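PDB 5XOM: glycosaminoglycan xylosylkinase from Hydra vulgaris, which probably transfers phosphate from ATP to a xylose of the glycosaminoglycan linkage region, as a sugar kinase of the Fam20 family. Local coordinates for residues K75-A80 with P152-Y157; A80-A85 with A96-D101; Q106-K111 with G208-W213. All blocks are in the same frame, centred on the assembly; numbering follows the deposited sequence.

Contact 1: residues K75-A80 with P152-Y157; sequences KAMSSA and PVVGRY
The guanidinium of Arg156 meets three backbone carbonyls at the end of helix 67-79. Ser78 O lies over one face, 3.5 Å from Arg156 CZ. Met77 O and Ala80 O sit at the edge, near the plane. NH1 of Arg156 bonds to Met77 O at 3.0 Å, with a bent N-H...O angle of 136°. NH1 and NH2 of Arg156 both grip the single oxygen Ala80 O, and NH2 is 3.1 Å from it. NH1 lies on a lone pair of this carbonyl, while NH2 is tilted from its plane. The Arg156 chain reaches this far because CG is anti to the backbone N (chi1 -180°) and the chain is extended to NE. NH2 also forms a salt bridge with Glu163, which further fixes the rotation of the group.

The contact sets the last turn of helix 67-79 against strand 153-159, an outermost strand of the five-stranded antiparallel sheet in this kinase-like fold. Deeper in, Met77 and Pro152 cross at about a right angle. Met77 SD is 4.0 Å from Pro152 CB, and its methyl CE reaches Pro152 O at 3.5 Å. Val154 CG1 touches Met77 CB at 3.8 Å. A water joins Ser78 OG to Gly155 O, to which it donates at 2.9 Å. Phe45 of the second subunit packs on Ser78 and Val154.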
loop_
_atom_site.group_PDB
_atom_site.type_symbol
_atom_site.label_atom_id
_atom_site.label_comp_id
_atom_site.label_asym_id
_atom_site.label_seq_id
_atom_site.Cartn_x
_atom_site.Cartn_y
_atom_site.Cartn_z
ATOM N N LYS A 75 -6.651 13.269 3.100
ATOM C CA LYS A 75 -7.688 13.589 4.078
ATOM C C LYS A 75 -7.151 14.497 5.176
ATOM O O LYS A 75 -7.833 15.433 5.611
ATOM C CB LYS A 75 -8.250 12.302 4.681
ATOM C CG LYS A 75 -9.399 12.506 5.665
ATOM C CD LYS A 75 -9.883 11.157 6.184
ATOM C CE LYS A 75 -11.004 11.314 7.192
ATOM N NZ LYS A 75 -12.170 11.976 6.561
ATOM N N ALA A 76 -5.924 14.245 5.634
ATOM C CA ALA A 76 -5.352 15.097 6.671
ATOM C C ALA A 76 -5.092 16.503 6.149
ATOM O O ALA A 76 -5.340 17.487 6.855
ATOM C CB ALA A 76 -4.063 14.480 7.210
ATOM N N MET A 77 -4.561 16.618 4.925
ATOM C CA MET A 77 -4.387 17.936 4.314
ATOM C C MET A 77 -5.718 18.666 4.197
ATOM O O MET A 77 -5.785 19.889 4.365
ATOM C CB MET A 77 -3.739 17.817 2.931
ATOM C CG MET A 77 -2.318 17.262 2.919
ATOM S SD MET A 77 -1.844 16.772 1.248
ATOM C CE MET A 77 -1.772 18.370 0.417
ATOM N N SER A 78 -6.786 17.930 3.894
ATOM C CA SER A 78 -8.082 18.552 3.667
ATOM C C SER A 78 -8.651 19.165 4.939
ATOM O O SER A 78 -9.296 20.216 4.878
ATOM C CB SER A 78 -9.046 17.517 3.090
ATOM O OG SER A 78 -10.373 17.985 3.157
ATOM N N SER A 79 -8.392 18.560 6.100
ATOM C CA SER A 79 -9.064 18.965 7.327
ATOM C C SER A 79 -8.158 19.535 8.411
ATOM O O SER A 79 -8.678 20.100 9.378
ATOM C CB SER A 79 -9.844 17.778 7.916
ATOM O OG SER A 79 -8.973 16.701 8.214
ATOM N N ALA A 80 -6.836 19.428 8.282
ATOM C CA ALA A 80 -5.942 19.878 9.344
ATOM C C ALA A 80 -6.107 21.367 9.632
ATOM O O ALA A 80 -6.285 22.182 8.722
ATOM C CB ALA A 80 -4.487 19.585 8.979
ATOM N N PRO A 152 1.828 15.297 -2.961
ATOM C CA PRO A 152 0.348 15.321 -2.815
ATOM C C PRO A 152 -0.242 16.729 -2.855
ATOM O O PRO A 152 0.297 17.677 -2.279
ATOM C CB PRO A 152 0.130 14.661 -1.447
ATOM C CG PRO A 152 1.307 13.748 -1.267
ATOM C CD PRO A 152 2.454 14.266 -2.117
ATOM N N VAL A 153 -1.384 16.848 -3.540
ATOM C CA VAL A 153 -2.128 18.099 -3.687
ATOM C C VAL A 153 -3.591 17.851 -3.347
ATOM O O VAL A 153 -4.180 16.857 -3.786
ATOM C CB VAL A 153 -2.011 18.663 -5.117
ATOM C CG1 VAL A 153 -2.733 20.002 -5.221
ATOM C CG2 VAL A 153 -0.542 18.781 -5.545
ATOM N N VAL A 154 -4.197 18.775 -2.602
ATOM C CA VAL A 154 -5.626 18.708 -2.314
ATOM C C VAL A 154 -6.263 20.076 -2.528
ATOM O O VAL A 154 -5.646 21.117 -2.267
ATOM C CB VAL A 154 -5.895 18.202 -0.877
ATOM C CG1 VAL A 154 -5.815 19.340 0.140
ATOM C CG2 VAL A 154 -7.232 17.555 -0.809
ATOM N N GLY A 155 -7.497 20.064 -3.037
ATOM C CA GLY A 155 -8.294 21.267 -3.075
ATOM C C GLY A 155 -8.933 21.541 -1.729
ATOM O O GLY A 155 -9.198 20.634 -0.939
ATOM N N ARG A 156 -9.154 22.823 -1.445
ATOM C CA ARG A 156 -9.764 23.153 -0.169
ATOM C C ARG A 156 -10.380 24.540 -0.209
ATOM O O ARG A 156 -9.827 25.449 -0.829
ATOM C CB ARG A 156 -8.722 23.086 0.939
ATOM C CG ARG A 156 -9.268 23.402 2.297
ATOM C CD ARG A 156 -8.279 22.937 3.352
ATOM N NE ARG A 156 -8.514 23.559 4.645
ATOM C CZ ARG A 156 -7.830 23.263 5.740
ATOM N NH1 ARG A 156 -6.856 22.345 5.737
ATOM N NH2 ARG A 156 -8.115 23.875 6.888
ATOM N N TYR A 157 -11.515 24.695 0.475
ATOM C CA TYR A 157 -12.150 25.994 0.671
ATOM C C TYR A 157 -11.691 26.566 2.006
ATOM O O TYR A 157 -11.976 25.991 3.060
ATOM C CB TYR A 157 -13.673 25.876 0.639
ATOM C CG TYR A 157 -14.234 25.374 -0.676
ATOM C CD1 TYR A 157 -14.342 26.220 -1.775
ATOM C CD2 TYR A 157 -14.684 24.064 -0.808
ATOM C CE1 TYR A 157 -14.864 25.773 -2.977
ATOM C CE2 TYR A 157 -15.214 23.607 -2.008
ATOM C CZ TYR A 157 -15.299 24.466 -3.087
ATOM O OH TYR A 157 -15.825 24.018 -4.276
HETATM O O HOH W 1 -10.502 20.312 1.599
#

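Contact 2: residues A80-A85 with A96-D101; sequences AKITQA and AMFSLD
Ile82 and Leu100 form an antiparallel non-hydrogen-bonded pair, as do Ala85 and Phe98, and the two strands run at 148° to each other. They make a beta hairpin at one edge of the five-stranded sheet. Between the two pairs, strand 82-86 has two residues, Thr83 and Gln84, where strand 96-100 has only Ser99. This is a beta bulge, and Thr83 has the near-helical backbone of its first position. Thr83 N gives a straight bond to Ser99 O at 2.8 Å, and Ser99 N bonds to Gln84 O. Before the bulge, Asp101 N donates to Lys81 O at 2.9 Å.

Ile82, Ala85, Phe98 and Leu100 share one face of the sheet. The Phe98 ring is flanked by two methyls: Ile82 CD1 is 3.5 Å from Phe98 CD2, and Ala85 CB is 3.7 Å from Phe98 CD1. Both approach obliquely. The ring also stacks with Phe110 and touches Ile158 and Val164. An alanine in place of Phe98 would probably open a gap between Ile82 and Ala85 and leave the Phe110 ring without its stacking partner. Farther along, Leu100 CD2 packs on Ile82 CG1 and Leu100 CB on Ala80 CB, each at 3.8 Å.

On the other face lies Ser99, whose hydroxyl bonds to Asn107. Thr83 CG2 packs on Asp101 CB at 3.7 Å. Thr83 OG1 stands between the backbone N and the carbonyl carbon (chi1 65°), from where it donates to Ser99 O at 3.2 Å from above the carbonyl plane.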
loop_
_atom_site.group_PDB
_atom_site.type_symbol
_atom_site.label_atom_id
_atom_site.label_comp_id
_atom_site.label_asym_id
_atom_site.label_seq_id
_atom_site.Cartn_x
_atom_site.Cartn_y
_atom_site.Cartn_z
ATOM N N ALA A 80 -6.836 19.428 8.282
ATOM C CA ALA A 80 -5.942 19.878 9.344
ATOM C C ALA A 80 -6.107 21.367 9.632
ATOM O O ALA A 80 -6.285 22.182 8.722
ATOM C CB ALA A 80 -4.487 19.585 8.979
ATOM N N LYS A 81 -6.049 21.711 10.916
ATOM C CA LYS A 81 -6.095 23.103 11.344
ATOM C C LYS A 81 -4.839 23.849 10.908
ATOM O O LYS A 81 -3.722 23.334 11.008
ATOM C CB LYS A 81 -6.247 23.175 12.866
ATOM C CG LYS A 81 -6.218 24.583 13.446
ATOM C CD LYS A 81 -6.411 24.569 14.960
ATOM C CE LYS A 81 -6.426 25.981 15.530
ATOM N NZ LYS A 81 -5.106 26.661 15.386
ATOM N N ILE A 82 -5.026 25.076 10.434
ATOM C CA ILE A 82 -3.918 25.944 10.051
ATOM C C ILE A 82 -3.431 26.686 11.291
ATOM O O ILE A 82 -4.192 27.432 11.918
ATOM C CB ILE A 82 -4.346 26.927 8.952
ATOM C CG1 ILE A 82 -4.742 26.162 7.685
ATOM C CG2 ILE A 82 -3.236 27.939 8.665
ATOM C CD1 ILE A 82 -5.416 27.033 6.638
ATOM N N THR A 83 -2.155 26.507 11.633
ATOM C CA THR A 83 -1.611 27.148 12.822
ATOM C C THR A 83 -0.760 28.370 12.515
ATOM O O THR A 83 -0.579 29.208 13.402
ATOM C CB THR A 83 -0.780 26.150 13.643
ATOM O OG1 THR A 83 0.365 25.739 12.891
ATOM C CG2 THR A 83 -1.610 24.929 14.002
ATOM N N GLN A 84 -0.254 28.503 11.290
ATOM C CA GLN A 84 0.506 29.677 10.876
ATOM C C GLN A 84 0.256 29.912 9.395
ATOM O O GLN A 84 -0.053 28.978 8.653
ATOM C CB GLN A 84 2.020 29.521 11.102
ATOM C CG GLN A 84 2.443 28.992 12.463
ATOM C CD GLN A 84 2.230 30.001 13.572
ATOM O OE1 GLN A 84 2.013 31.188 13.318
ATOM N NE2 GLN A 84 2.276 29.530 14.814
ATOM N N ALA A 85 0.408 31.166 8.969
ATOM C CA ALA A 85 0.281 31.515 7.561
ATOM C C ALA A 85 1.208 32.679 7.243
ATOM O O ALA A 85 1.282 33.642 8.008
ATOM C CB ALA A 85 -1.167 31.881 7.199
ATOM N N ALA A 96 0.724 31.503 -0.728
ATOM C CA ALA A 96 0.924 31.583 0.706
ATOM C C ALA A 96 1.513 30.265 1.187
ATOM O O ALA A 96 1.546 29.270 0.456
ATOM C CB ALA A 96 -0.382 31.894 1.452
ATOM N N MET A 97 1.995 30.261 2.422
ATOM C CA MET A 97 2.518 29.054 3.048
ATOM C C MET A 97 1.751 28.841 4.350
ATOM O O MET A 97 1.669 29.755 5.176
ATOM C CB MET A 97 4.031 29.199 3.265
ATOM C CG MET A 97 4.800 27.962 3.717
ATOM S SD MET A 97 4.307 27.226 5.289
ATOM C CE MET A 97 5.408 28.041 6.427
ATOM N N PHE A 98 1.140 27.665 4.505
ATOM C CA PHE A 98 0.387 27.312 5.703
ATOM C C PHE A 98 1.124 26.244 6.499
ATOM O O PHE A 98 1.672 25.296 5.930
ATOM C CB PHE A 98 -1.009 26.775 5.363
ATOM C CG PHE A 98 -1.921 27.783 4.713
ATOM C CD1 PHE A 98 -1.664 29.140 4.789
ATOM C CD2 PHE A 98 -3.060 27.355 4.038
ATOM C CE1 PHE A 98 -2.523 30.061 4.196
ATOM C CE2 PHE A 98 -3.920 28.268 3.444
ATOM C CZ PHE A 98 -3.652 29.619 3.523
ATOM N N SER A 99 1.126 26.389 7.817
ATOM C CA SER A 99 1.570 25.344 8.726
ATOM C C SER A 99 0.343 24.588 9.218
ATOM O O SER A 99 -0.544 25.188 9.825
ATOM C CB SER A 99 2.335 25.935 9.902
ATOM O OG SER A 99 3.551 26.486 9.445
ATOM N N LEU A 100 0.285 23.284 8.943
ATOM C CA LEU A 100 -0.827 22.471 9.406
ATOM C C LEU A 100 -0.472 21.736 10.694
ATOM O O LEU A 100 0.662 21.271 10.883
ATOM C CB LEU A 100 -1.271 21.457 8.349
ATOM C CG LEU A 100 -1.518 22.049 6.963
ATOM C CD1 LEU A 100 -1.786 20.934 5.965
ATOM C CD2 LEU A 100 -2.644 23.093 7.005
ATOM N N ASP A 101 -1.466 21.621 11.572
ATOM C CA ASP A 101 -1.286 21.066 12.903
ATOM C C ASP A 101 -1.047 19.563 12.829
ATOM O O ASP A 101 -1.387 18.895 11.845
ATOM C CB ASP A 101 -2.505 21.378 13.766
ATOM C CG ASP A 101 -2.182 21.415 15.247
ATOM O OD1 ASP A 101 -0.994 21.281 15.605
ATOM O OD2 ASP A 101 -3.120 21.605 16.051
#

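Contact 3: residues Q106-K111 with G208-W213; sequences QNVVFK and GALILW
Val109 and Ile211 exchange two backbone bonds, with Val109 N 2.8 Å from Ile211 O. Lys111 and Ala209 do the same; Lys111 N reaches Ala209 O at 2.9 Å. Asn107 O takes two donors, Trp213 N at 3.1 Å and Gln106 NE2, the latter in the carbonyl plane on a lone pair. This second bond holds the Gln106 amide, whose chain bends back at chi2 (64°).

The two strands are neighbours inside the antiparallel sheet, 106-112 in the middle, in the order 82-86, 96-100, 106-112, 205-212, 153-159. The order fits the N-lobe of a protein kinase fold. Lys111 NZ forms salt bridges with Glu135 of helix 132-144 and with Asp130. The Glu135 pair is consistent with the lysine-glutamate pair of kinases.

Packing differs on the two faces. Asn107 lies alongside Trp213 and covers one face of the indole. Its CB makes a CH-pi contact 3.7 Å from the centroid of the five-membered ring. The amide stands nearly perpendicular to the indole (89°), with ND2 3.4 Å from Trp213 CZ3. Val109 CG2 comes to the ring edge near NE1, and Lys111 CG rests on Ile211 CD1. On the other face, Leu210 CD1 meets the edge of the Phe110 ring, 3.5 Å from Phe110 CD1. Val108 CG1 touches Leu212 CD2 at 3.7 Å, and its CG2 leans on Leu210.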
loop_
_atom_site.group_PDB
_atom_site.type_symbol
_atom_site.label_atom_id
_atom_site.label_comp_id
_atom_site.label_asym_id
_atom_site.label_seq_id
_atom_site.Cartn_x
_atom_site.Cartn_y
_atom_site.Cartn_z
ATOM N N GLN A 106 3.272 20.288 9.686
ATOM C CA GLN A 106 3.450 19.987 8.270
ATOM C C GLN A 106 3.118 21.218 7.440
ATOM O O GLN A 106 1.975 21.686 7.446
ATOM C CB GLN A 106 2.582 18.806 7.838
ATOM C CG GLN A 106 2.668 18.517 6.350
ATOM C CD GLN A 106 4.062 18.087 5.925
ATOM O OE1 GLN A 106 4.600 17.099 6.422
ATOM N NE2 GLN A 106 4.656 18.837 5.010
ATOM N N ASN A 107 4.105 21.724 6.706
ATOM C CA ASN A 107 3.914 22.895 5.863
ATOM C C ASN A 107 3.354 22.517 4.493
ATOM O O ASN A 107 3.625 21.433 3.962
ATOM C CB ASN A 107 5.227 23.655 5.706
ATOM C CG ASN A 107 5.599 24.410 6.961
ATOM O OD1 ASN A 107 4.799 24.522 7.889
ATOM N ND2 ASN A 107 6.817 24.932 7.000
ATOM N N VAL A 108 2.537 23.420 3.939
ATOM C CA VAL A 108 2.025 23.306 2.578
ATOM C C VAL A 108 2.150 24.652 1.876
ATOM O O VAL A 108 2.151 25.712 2.511
ATOM C CB VAL A 108 0.554 22.822 2.528
ATOM C CG1 VAL A 108 0.435 21.398 3.058
ATOM C CG2 VAL A 108 -0.370 23.778 3.290
ATOM N N VAL A 109 2.294 24.596 0.558
ATOM C CA VAL A 109 2.086 25.758 -0.299
ATOM C C VAL A 109 0.592 25.892 -0.564
ATOM O O VAL A 109 -0.097 24.892 -0.803
ATOM C CB VAL A 109 2.875 25.606 -1.613
ATOM C CG1 VAL A 109 2.569 26.761 -2.570
ATOM C CG2 VAL A 109 4.369 25.492 -1.341
ATOM N N PHE A 110 0.073 27.120 -0.516
ATOM C CA PHE A 110 -1.322 27.394 -0.844
ATOM C C PHE A 110 -1.402 28.235 -2.110
ATOM O O PHE A 110 -0.899 29.363 -2.141
ATOM C CB PHE A 110 -2.051 28.101 0.299
ATOM C CG PHE A 110 -3.465 28.474 -0.043
ATOM C CD1 PHE A 110 -4.430 27.492 -0.202
ATOM C CD2 PHE A 110 -3.829 29.802 -0.220
ATOM C CE1 PHE A 110 -5.735 27.825 -0.525
ATOM C CE2 PHE A 110 -5.138 30.144 -0.542
ATOM C CZ PHE A 110 -6.089 29.152 -0.694
ATOM N N LYS A 111 -2.008 27.673 -3.152
ATOM C CA LYS A 111 -2.209 28.365 -4.421
ATOM C C LYS A 111 -3.673 28.744 -4.582
ATOM O O LYS A 111 -4.520 27.855 -4.766
ATOM C CB LYS A 111 -1.750 27.485 -5.580
ATOM C CG LYS A 111 -0.298 27.100 -5.432
ATOM C CD LYS A 111 0.389 26.986 -6.764
ATOM C CE LYS A 111 1.862 26.738 -6.548
ATOM N NZ LYS A 111 2.523 26.287 -7.792
ATOM N N GLY A 208 -8.687 27.064 -3.203
ATOM C CA GLY A 208 -7.312 26.934 -3.638
ATOM C C GLY A 208 -6.827 25.504 -3.525
ATOM O O GLY A 208 -7.589 24.591 -3.200
ATOM N N ALA A 209 -5.538 25.325 -3.802
ATOM C CA ALA A 209 -4.876 24.030 -3.741
ATOM C C ALA A 209 -3.761 24.075 -2.707
ATOM O O ALA A 209 -3.044 25.074 -2.601
ATOM C CB ALA A 209 -4.302 23.634 -5.113
ATOM N N LEU A 210 -3.627 22.997 -1.938
ATOM C CA LEU A 210 -2.550 22.835 -0.967
ATOM C C LEU A 210 -1.578 21.785 -1.488
ATOM O O LEU A 210 -2.001 20.688 -1.879
ATOM C CB LEU A 210 -3.100 22.410 0.400
ATOM C CG LEU A 210 -3.739 23.442 1.340
ATOM C CD1 LEU A 210 -4.937 24.116 0.720
ATOM C CD2 LEU A 210 -4.156 22.772 2.638
ATOM N N ILE A 211 -0.282 22.111 -1.489
ATOM C CA ILE A 211 0.769 21.202 -1.941
ATOM C C ILE A 211 1.731 20.962 -0.784
ATOM O O ILE A 211 2.280 21.919 -0.226
ATOM C CB ILE A 211 1.530 21.759 -3.157
ATOM C CG1 ILE A 211 0.565 22.083 -4.302
ATOM C CG2 ILE A 211 2.590 20.744 -3.626
ATOM C CD1 ILE A 211 0.212 23.552 -4.414
ATOM N N LEU A 212 1.945 19.689 -0.441
ATOM C CA LEU A 212 2.831 19.331 0.663
ATOM C C LEU A 212 4.282 19.696 0.389
ATOM O O LEU A 212 4.824 19.422 -0.689
ATOM C CB LEU A 212 2.781 17.833 0.953
ATOM C CG LEU A 212 1.600 17.226 1.686
ATOM C CD1 LEU A 212 1.825 15.731 1.801
ATOM C CD2 LEU A 212 1.440 17.861 3.061
ATOM N N TRP A 213 4.925 20.262 1.404
ATOM C CA TRP A 213 6.377 20.337 1.419
ATOM C C TRP A 213 6.995 18.952 1.475
ATOM O O TRP A 213 6.505 18.064 2.178
ATOM C CB TRP A 213 6.858 21.105 2.637
ATOM C CG TRP A 213 6.863 22.555 2.500
ATOM C CD1 TRP A 213 6.078 23.274 1.658
ATOM C CD2 TRP A 213 7.688 23.473 3.191
ATOM N NE1 TRP A 213 6.365 24.614 1.808
ATOM C CE2 TRP A 213 7.351 24.764 2.740
ATOM C CE3 TRP A 213 8.679 23.336 4.163
ATOM C CZ2 TRP A 213 7.971 25.908 3.224
ATOM C CZ3 TRP A 213 9.289 24.478 4.640
ATOM C CH2 TRP A 213 8.937 25.753 4.174
#

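The three contacts meet on one sheet. Contact 3 includes the middle strand; its centre is about 8 Å from that of contact 1 and about 9 Å from that of contact 2. Contacts 1 and 2 share Ala80, where the helix passes into the first strand, and their centres are about 11 Å apart. Val154 O of contact 1 and Leu210 N of contact 3 probably hydrogen bond at 2.8 Å. Phe98 CE2 of contact 2 packs 3.5 Å from Phe110 CG of contact 3. By analogy with kinases, Lys111 of contact 3 probably faces the nucleotide site. No nucleotide is bound; the sugar present is a glycan on the protein.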